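Local coordinates for single-stranded DNA-binding protein DdrB (Deinococcus radiodurans, PDB 4NOE), which binds single-stranded DNA and assists the accurate annealing of complementary strands, probably as part of the response to DNA damage, at residues L28-V31 with Q32-Y35. Numbering follows the deposited sequence.
Sequences LLDV and QRHY
Val31 and Tyr35, one turn apart, run alongside one another from the same flank of the helix: Val31 CG1 meets the ring at its edge, in plane, 3.9 Å from Tyr35 CD2. His34 CD2 sits over the centre of one face of that ring, 3.5 Å above its plane. Four successive i to i+4 backbone bonds define about two turns of alpha-helix, from Gln32 N to Leu28 O (3.0 Å) through to Tyr35 N to Val31 O, the straightest at 169°. These residues make up all but the last two of helix 28-37, which follows the hairpin of strands 6-11 and 17-22; Val31 packs on Val22 and Tyr35 on Val20, while Leu28 and Leu29 reach Trp40 and Leu14 of a second subunit. The charged pair is looser. Asp30 OD1 lies 3.6 Å from Arg33 NH1, a long salt bridge with carboxylate and guanidinium planes 48° apart. With CG beside its own backbone N (chi1 -65°), the extended Arg33 chain runs back along the helix, bringing NH1 to 3.8 Å from Leu29 CB. Its stronger polar partners are Asp61, salt-bridged to NE, and Arg143 O, hydrogen-bonded to NH2. Replacing Arg33 by a leucine would probably leave the Asp61 and Asp30 carboxylates without this countercharge and Arg143 O without the NH2 donor.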
ATOM      1  N   LEU E  28     -40.336 -15.858 -11.679  1.00 32.89           N
ATOM      2  CA  LEU E  28     -39.089 -15.113 -11.483  1.00 29.77           C
ATOM      3  C   LEU E  28     -37.961 -15.560 -12.423  1.00 26.12           C
ATOM      4  O   LEU E  28     -37.388 -14.747 -13.146  1.00 24.10           O
ATOM      5  CB  LEU E  28     -38.632 -15.198 -10.019  1.00 22.97           C
ATOM      6  CG  LEU E  28     -37.360 -14.410  -9.711  1.00 27.60           C
ATOM      7  CD1 LEU E  28     -37.523 -12.957 -10.146  1.00 27.26           C
ATOM      8  CD2 LEU E  28     -36.993 -14.501  -8.236  1.00 30.36           C
ATOM      9  N   LEU E  29     -37.652 -16.850 -12.416  1.00 24.85           N
ATOM     10  CA  LEU E  29     -36.557 -17.368 -13.240  1.00 31.92           C
ATOM     11  C   LEU E  29     -36.805 -17.178 -14.744  1.00 29.87           C
ATOM     12  O   LEU E  29     -35.864 -16.961 -15.512  1.00 36.62           O
ATOM     13  CB  LEU E  29     -36.276 -18.841 -12.904  1.00 35.82           C
ATOM     14  CG  LEU E  29     -35.092 -19.147 -11.975  1.00 36.19           C
ATOM     15  CD1 LEU E  29     -34.948 -18.118 -10.864  1.00 39.62           C
ATOM     16  CD2 LEU E  29     -35.231 -20.534 -11.381  1.00 34.08           C
ATOM     17  N   ASP E  30     -38.065 -17.226 -15.163  1.00 28.51           N
ATOM     18  CA  ASP E  30     -38.382 -17.005 -16.574  1.00 26.50           C
ATOM     19  C   ASP E  30     -38.153 -15.552 -17.006  1.00 22.26           C
ATOM     20  O   ASP E  30     -37.648 -15.292 -18.098  1.00 18.34           O
ATOM     21  CB  ASP E  30     -39.807 -17.461 -16.890  1.00 34.85           C
ATOM     22  CG  ASP E  30     -39.959 -18.973 -16.825  1.00 46.38           C
ATOM     23  OD1 ASP E  30     -38.944 -19.683 -17.035  1.00 48.27           O
ATOM     24  OD2 ASP E  30     -41.085 -19.448 -16.561  1.00 50.83           O
ATOM     25  N   VAL E  31     -38.514 -14.609 -16.142  1.00 20.06           N
ATOM     26  CA  VAL E  31     -38.192 -13.211 -16.381  1.00 24.89           C
ATOM     27  C   VAL E  31     -36.677 -13.037 -16.474  1.00 27.69           C
ATOM     28  O   VAL E  31     -36.183 -12.363 -17.381  1.00 21.74           O
ATOM     29  CB  VAL E  31     -38.785 -12.316 -15.279  1.00 21.66           C
ATOM     30  CG1 VAL E  31     -38.312 -10.881 -15.433  1.00 16.65           C
ATOM     31  CG2 VAL E  31     -40.319 -12.410 -15.316  1.00 20.03           C
ATOM     32  N   GLN E  32     -35.940 -13.669 -15.558  1.00 25.36           N
ATOM     33  CA  GLN E  32     -34.474 -13.593 -15.592  1.00 29.90           C
ATOM     34  C   GLN E  32     -33.907 -14.136 -16.893  1.00 26.80           C
ATOM     35  O   GLN E  32     -33.014 -13.525 -17.484  1.00 20.41           O
ATOM     36  CB  GLN E  32     -33.844 -14.326 -14.406  1.00 29.13           C
ATOM     37  CG  GLN E  32     -33.587 -13.447 -13.194  1.00 28.18           C
ATOM     38  CD  GLN E  32     -33.035 -14.244 -12.032  1.00 27.36           C
ATOM     39  OE1 GLN E  32     -31.865 -14.640 -12.031  1.00 30.38           O
ATOM     40  NE2 GLN E  32     -33.880 -14.502 -11.044  1.00 24.43           N
ATOM     41  N   ARG E  33     -34.437 -15.268 -17.351  1.00 25.18           N
ATOM     42  CA  ARG E  33     -34.001 -15.827 -18.627  1.00 28.49           C
ATOM     43  C   ARG E  33     -34.302 -14.864 -19.767  1.00 29.62           C
ATOM     44  O   ARG E  33     -33.499 -14.711 -20.694  1.00 26.52           O
ATOM     45  CB  ARG E  33     -34.697 -17.162 -18.912  1.00 26.75           C
ATOM     46  CG  ARG E  33     -34.337 -18.264 -17.944  1.00 35.34           C
ATOM     47  CD  ARG E  33     -35.022 -19.561 -18.324  1.00 35.14           C
ATOM     48  NE  ARG E  33     -34.279 -20.693 -17.788  1.00 36.58           N
ATOM     49  CZ  ARG E  33     -34.620 -21.349 -16.690  1.00 28.48           C
ATOM     50  NH1 ARG E  33     -35.713 -20.996 -16.026  1.00 24.15           N
ATOM     51  NH2 ARG E  33     -33.881 -22.369 -16.269  1.00 26.58           N
ATOM     52  N   HIS E  34     -35.466 -14.221 -19.705  1.00 22.34           N
ATOM     53  CA  HIS E  34     -35.890 -13.368 -20.810  1.00 21.15           C
ATOM     54  C   HIS E  34     -34.948 -12.182 -20.994  1.00 20.39           C
ATOM     55  O   HIS E  34     -34.431 -11.968 -22.087  1.00 24.77           O
ATOM     56  CB  HIS E  34     -37.331 -12.893 -20.624  1.00 24.11           C
ATOM     57  CG  HIS E  34     -37.750 -11.838 -21.601  1.00 35.84           C
ATOM     58  ND1 HIS E  34     -38.317 -12.134 -22.822  1.00 38.24           N
ATOM     59  CD2 HIS E  34     -37.681 -10.486 -21.535  1.00 36.09           C
ATOM     60  CE1 HIS E  34     -38.586 -11.012 -23.464  1.00 38.97           C
ATOM     61  NE2 HIS E  34     -38.210  -9.996 -22.706  1.00 39.42           N
ATOM     62  N   TYR E  35     -34.715 -11.406 -19.940  1.00 17.57           N
ATOM     63  CA  TYR E  35     -33.813 -10.266 -20.084  1.00 17.23           C
ATOM     64  C   TYR E  35     -32.352 -10.707 -20.076  1.00 19.83           C
ATOM     65  O   TYR E  35     -31.468  -9.985 -20.563  1.00 18.56           O
ATOM     66  CB  TYR E  35     -34.086  -9.202 -19.024  1.00 15.54           C
ATOM     67  CG  TYR E  35     -35.467  -8.589 -19.153  1.00 21.23           C
ATOM     68  CD1 TYR E  35     -35.725  -7.589 -20.083  1.00 27.89           C
ATOM     69  CD2 TYR E  35     -36.508  -9.017 -18.346  1.00 24.96           C
ATOM     70  CE1 TYR E  35     -36.987  -7.026 -20.192  1.00 29.24           C
ATOM     71  CE2 TYR E  35     -37.766  -8.468 -18.451  1.00 31.01           C
ATOM     72  CZ  TYR E  35     -38.001  -7.476 -19.372  1.00 31.04           C
ATOM     73  OH  TYR E  35     -39.264  -6.940 -19.460  1.00 26.49           O
TER